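Local coordinates for protein putative methylase (Clostridium difficile, PDB 3LDU) that probably methylates guanine bases of ribosomal RNA and binds GTP in its methyltransferase domain, at residues 46-55 and 240-251. Sequence-based numbering, arbitrary orientation.
Sequences EFGIAKSNMW and IWWDVRKDAFNK
Met-54, modelled as selenomethionine, pushes from helix 48-55 into a hole on helix 238-251 formed by Trp-241, Val-244, Arg-245 and Ala-248. Its CB lies 3.9 Å from Val-244 CG1. With CG anti to the backbone N (chi1 180°), the chain continues to Ala-248, whose CB touches both CG and SE. Bends at chi2 and chi3 then turn the terminal methyl back along the partner helix. CE ends 3.6 Å from Arg-245 CG, lies over one face of that residue's guanidinium, and reaches the edge of the Trp-241 indole at CZ3. The guanidinium itself is held by a salt bridge to Glu-231 and a hydrogen bond to the carbonyl of Arg-226.

Trp-241 is the reciprocal knob, set among Ile-49, Ala-50, Asn-53 and Met-54. Ala-50 CA sits over its six-membered ring, 3.6 Å from the centroid and 10° off the normal, a CH-pi contact, while Asn-53 CB meets the rim at CH2. The Asn-53 amide is turned to Thr-160 and Thr-161, and ND2 also bonds to Ile-49 O. Ala-50 CB fits between Val-244 CG2 and the Trp-241 indole, and at the N-terminal end Ile-240 CG2 packs on Phe-47 CD1.

At the C-terminal end a water joins the contact. Trp-55 lays CZ2 against Ala-248 CB, and its NE1 donates to the water 2.8 Å away, which in turn donates to Val-244 O and Asp-247 OD2.

The helices run roughly parallel, crossing at -35° with axes 8.9 Å apart, and join the ferredoxin-like domain to the methyltransferase domain well away from the GTP. No direct hydrogen bond spans them: apolar interlocking supplies most of the contact, and the water bridging Trp-55 to Val-244 and Asp-247 adds a polar link.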
loop_
_atom_site.group_PDB
_atom_site.type_symbol
_atom_site.label_atom_id
_atom_site.label_comp_id
_atom_site.label_asym_id
_atom_site.label_seq_id
_atom_site.Cartn_x
_atom_site.Cartn_y
_atom_site.Cartn_z
ATOM N N GLU A 46 19.892 8.583 6.170
ATOM C CA GLU A 46 19.807 9.259 4.879
ATOM C C GLU A 46 19.338 8.347 3.749
ATOM O O GLU A 46 19.011 8.820 2.663
ATOM C CB GLU A 46 21.147 9.926 4.507
ATOM C CG GLU A 46 22.245 8.943 4.133
ATOM C CD GLU A 46 23.188 8.623 5.287
ATOM O OE1 GLU A 46 22.728 8.594 6.457
ATOM O OE2 GLU A 46 24.394 8.402 5.016
ATOM N N PHE A 47 19.298 7.037 4.008
ATOM C CA PHE A 47 18.838 6.085 3.009
ATOM C C PHE A 47 17.330 5.903 3.069
ATOM O O PHE A 47 16.757 5.180 2.255
ATOM C CB PHE A 47 19.529 4.729 3.195
ATOM C CG PHE A 47 20.998 4.745 2.856
ATOM C CD1 PHE A 47 21.433 4.448 1.575
ATOM C CD2 PHE A 47 21.939 5.050 3.821
ATOM C CE1 PHE A 47 22.777 4.456 1.259
ATOM C CE2 PHE A 47 23.287 5.062 3.513
ATOM C CZ PHE A 47 23.704 4.766 2.228
ATOM N N GLY A 48 16.691 6.585 4.015
ATOM C CA GLY A 48 15.304 6.310 4.360
ATOM C C GLY A 48 14.294 6.571 3.262
ATOM O O GLY A 48 13.332 5.813 3.089
ATOM N N ILE A 49 14.489 7.644 2.511
ATOM C CA ILE A 49 13.517 7.993 1.480
ATOM C C ILE A 49 13.564 6.960 0.355
ATOM O O ILE A 49 12.522 6.429 -0.075
ATOM C CB ILE A 49 13.741 9.420 0.935
ATOM C CG1 ILE A 49 13.383 10.455 2.005
ATOM C CG2 ILE A 49 12.863 9.653 -0.299
ATOM C CD1 ILE A 49 13.702 11.915 1.586
ATOM N N ALA A 50 14.776 6.656 -0.103
ATOM C CA ALA A 50 14.985 5.666 -1.155
ATOM C C ALA A 50 14.507 4.271 -0.729
ATOM O O ALA A 50 13.759 3.595 -1.450
ATOM C CB ALA A 50 16.467 5.627 -1.563
ATOM N N LYS A 51 14.948 3.835 0.446
ATOM C CA LYS A 51 14.604 2.492 0.923
ATOM C C LYS A 51 13.119 2.322 1.184
ATOM O O LYS A 51 12.573 1.260 0.918
ATOM C CB LYS A 51 15.381 2.135 2.195
ATOM C CG LYS A 51 16.768 1.554 1.919
ATOM C CD LYS A 51 17.558 1.360 3.208
ATOM C CE LYS A 51 16.798 0.511 4.220
ATOM N NZ LYS A 51 17.605 0.290 5.458
ATOM N N SER A 52 12.475 3.356 1.720
ATOM C CA SER A 52 11.042 3.266 2.044
ATOM C C SER A 52 10.187 3.149 0.790
ATOM O O SER A 52 9.311 2.285 0.702
ATOM C CB SER A 52 10.610 4.468 2.886
ATOM O OG SER A 52 11.281 4.442 4.132
ATOM N N ASN A 53 10.447 4.000 -0.192
ATOM C CA ASN A 53 9.772 3.894 -1.481
ATOM C C ASN A 53 10.074 2.571 -2.180
ATOM O O ASN A 53 9.198 1.973 -2.807
ATOM C CB ASN A 53 10.186 5.063 -2.392
ATOM C CG ASN A 53 9.448 6.326 -2.057
ATOM O OD1 ASN A 53 8.238 6.412 -2.252
ATOM N ND2 ASN A 53 10.165 7.321 -1.534
HETATM N N MSE A 54 11.310 2.102 -2.052
HETATM C CA MSE A 54 11.726 0.889 -2.758
HETATM C C MSE A 54 11.060 -0.362 -2.196
HETATM O O MSE A 54 10.665 -1.269 -2.952
HETATM C CB MSE A 54 13.241 0.721 -2.665
HETATM C CG MSE A 54 13.790 -0.520 -3.358
HETATM SE SE MSE A 54 13.424 -0.573 -5.286
HETATM C CE MSE A 54 13.710 1.243 -5.728
ATOM N N TRP A 55 10.955 -0.409 -0.870
ATOM C CA TRP A 55 10.685 -1.662 -0.171
ATOM C C TRP A 55 9.308 -1.789 0.480
ATOM O O TRP A 55 8.819 -2.906 0.660
ATOM C CB TRP A 55 11.778 -1.925 0.882
ATOM C CG TRP A 55 13.059 -2.428 0.270
ATOM C CD1 TRP A 55 14.211 -1.712 0.044
ATOM C CD2 TRP A 55 13.289 -3.739 -0.245
ATOM N NE1 TRP A 55 15.149 -2.521 -0.560
ATOM C CE2 TRP A 55 14.608 -3.767 -0.751
ATOM C CE3 TRP A 55 12.515 -4.906 -0.322
ATOM C CZ2 TRP A 55 15.166 -4.913 -1.317
ATOM C CZ3 TRP A 55 13.064 -6.033 -0.889
ATOM C CH2 TRP A 55 14.377 -6.033 -1.379
ATOM N N ILE A 240 22.577 7.719 -3.495
ATOM C CA ILE A 240 21.786 6.942 -2.543
ATOM C C ILE A 240 20.656 6.206 -3.249
ATOM O O ILE A 240 20.530 4.987 -3.103
ATOM C CB ILE A 240 21.259 7.809 -1.399
ATOM C CG1 ILE A 240 22.404 8.122 -0.434
ATOM C CG2 ILE A 240 20.155 7.087 -0.649
ATOM C CD1 ILE A 240 22.009 8.989 0.742
ATOM N N TRP A 241 19.855 6.927 -4.034
ATOM C CA TRP A 241 18.786 6.278 -4.803
ATOM C C TRP A 241 19.378 5.212 -5.715
ATOM O O TRP A 241 18.809 4.130 -5.878
ATOM C CB TRP A 241 17.983 7.292 -5.629
ATOM C CG TRP A 241 16.610 7.628 -5.053
ATOM C CD1 TRP A 241 16.186 8.846 -4.576
ATOM C CD2 TRP A 241 15.494 6.736 -4.908
ATOM N NE1 TRP A 241 14.875 8.757 -4.149
ATOM C CE2 TRP A 241 14.432 7.474 -4.337
ATOM C CE3 TRP A 241 15.292 5.384 -5.201
ATOM C CZ2 TRP A 241 13.194 6.907 -4.060
ATOM C CZ3 TRP A 241 14.055 4.819 -4.922
ATOM C CH2 TRP A 241 13.024 5.582 -4.357
ATOM N N TRP A 242 20.535 5.509 -6.305
ATOM C CA TRP A 242 21.152 4.557 -7.215
ATOM C C TRP A 242 21.584 3.266 -6.511
ATOM O O TRP A 242 21.278 2.166 -6.975
ATOM C CB TRP A 242 22.336 5.193 -7.956
ATOM C CG TRP A 242 22.468 4.630 -9.324
ATOM C CD1 TRP A 242 21.707 4.941 -10.416
ATOM C CD2 TRP A 242 23.396 3.630 -9.750
ATOM N NE1 TRP A 242 22.113 4.200 -11.501
ATOM C CE2 TRP A 242 23.149 3.389 -11.120
ATOM C CE3 TRP A 242 24.417 2.920 -9.110
ATOM C CZ2 TRP A 242 23.887 2.467 -11.858
ATOM C CZ3 TRP A 242 25.151 2.004 -9.848
ATOM C CH2 TRP A 242 24.883 1.787 -11.208
ATOM N N ASP A 243 22.283 3.409 -5.389
ATOM C CA ASP A 243 22.757 2.263 -4.625
ATOM C C ASP A 243 21.588 1.431 -4.091
ATOM O O ASP A 243 21.658 0.203 -4.050
ATOM C CB ASP A 243 23.650 2.718 -3.474
ATOM C CG ASP A 243 25.002 3.229 -3.957
ATOM O OD1 ASP A 243 25.313 3.029 -5.146
ATOM O OD2 ASP A 243 25.748 3.812 -3.147
ATOM N N VAL A 244 20.517 2.109 -3.687
ATOM C CA VAL A 244 19.326 1.417 -3.188
ATOM C C VAL A 244 18.650 0.574 -4.269
ATOM O O VAL A 244 18.244 -0.559 -4.013
ATOM C CB VAL A 244 18.323 2.390 -2.535
ATOM C CG1 VAL A 244 16.964 1.707 -2.327
ATOM C CG2 VAL A 244 18.880 2.897 -1.214
ATOM N N ARG A 245 18.533 1.107 -5.481
ATOM C CA ARG A 245 17.994 0.306 -6.589
ATOM C C ARG A 245 18.869 -0.885 -6.955
ATOM O O ARG A 245 18.364 -1.982 -7.197
ATOM C CB ARG A 245 17.801 1.151 -7.847
ATOM C CG ARG A 245 16.557 1.975 -7.834
ATOM C CD ARG A 245 16.103 2.302 -9.239
ATOM N NE ARG A 245 15.038 3.290 -9.181
ATOM C CZ ARG A 245 13.744 3.006 -9.243
ATOM N NH1 ARG A 245 13.333 1.748 -9.399
ATOM N NH2 ARG A 245 12.862 3.989 -9.165
ATOM N N LYS A 246 20.177 -0.658 -7.052
ATOM C CA LYS A 246 21.096 -1.743 -7.379
ATOM C C LYS A 246 21.055 -2.823 -6.291
ATOM O O LYS A 246 21.090 -4.018 -6.585
ATOM C CB LYS A 246 22.524 -1.224 -7.546
ATOM C CG LYS A 246 23.437 -2.195 -8.274
ATOM C CD LYS A 246 23.054 -2.331 -9.745
ATOM C CE LYS A 246 23.350 -1.051 -10.520
ATOM N NZ LYS A 246 23.104 -1.192 -11.985
ATOM N N ASP A 247 21.002 -2.383 -5.036
ATOM C CA ASP A 247 20.921 -3.281 -3.896
ATOM C C ASP A 247 19.657 -4.126 -4.015
ATOM O O ASP A 247 19.693 -5.340 -3.805
ATOM C CB ASP A 247 20.886 -2.472 -2.594
ATOM C CG ASP A 247 20.744 -3.346 -1.359
ATOM O OD1 ASP A 247 21.564 -4.268 -1.176
ATOM O OD2 ASP A 247 19.814 -3.092 -0.563
ATOM N N ALA A 248 18.543 -3.487 -4.361
ATOM C CA ALA A 248 17.280 -4.218 -4.483
ATOM C C ALA A 248 17.343 -5.257 -5.592
ATOM O O ALA A 248 16.855 -6.376 -5.429
ATOM C CB ALA A 248 16.102 -3.273 -4.687
ATOM N N PHE A 249 17.952 -4.901 -6.720
ATOM C CA PHE A 249 18.093 -5.869 -7.799
ATOM C C PHE A 249 18.884 -7.099 -7.342
ATOM O O PHE A 249 18.516 -8.242 -7.644
ATOM C CB PHE A 249 18.746 -5.232 -9.028
ATOM C CG PHE A 249 18.915 -6.180 -10.167
ATOM C CD1 PHE A 249 17.831 -6.539 -10.950
ATOM C CD2 PHE A 249 20.155 -6.728 -10.452
ATOM C CE1 PHE A 249 17.984 -7.425 -12.000
ATOM C CE2 PHE A 249 20.316 -7.615 -11.500
ATOM C CZ PHE A 249 19.231 -7.964 -12.275
ATOM N N ASN A 250 19.954 -6.852 -6.594
ATOM C CA ASN A 250 20.844 -7.907 -6.119
ATOM C C ASN A 250 20.211 -8.787 -5.042
ATOM O O ASN A 250 20.667 -9.908 -4.795
ATOM C CB ASN A 250 22.153 -7.303 -5.594
ATOM C CG ASN A 250 23.018 -6.711 -6.703
ATOM O OD1 ASN A 250 23.750 -5.746 -6.482
ATOM N ND2 ASN A 250 22.940 -7.291 -7.898
ATOM N N LYS A 251 19.163 -8.277 -4.403
ATOM C CA LYS A 251 18.505 -9.002 -3.319
ATOM C C LYS A 251 17.422 -9.954 -3.815
ATOM O O LYS A 251 16.896 -10.743 -3.038
ATOM C CB LYS A 251 17.917 -8.037 -2.291
ATOM C CG LYS A 251 18.956 -7.265 -1.490
ATOM C CD LYS A 251 18.943 -7.679 -0.026
ATOM C CE LYS A 251 19.512 -6.587 0.879
ATOM N NZ LYS A 251 20.995 -6.454 0.797
HETATM O O HOH W 1 17.706 -1.793 -1.356
#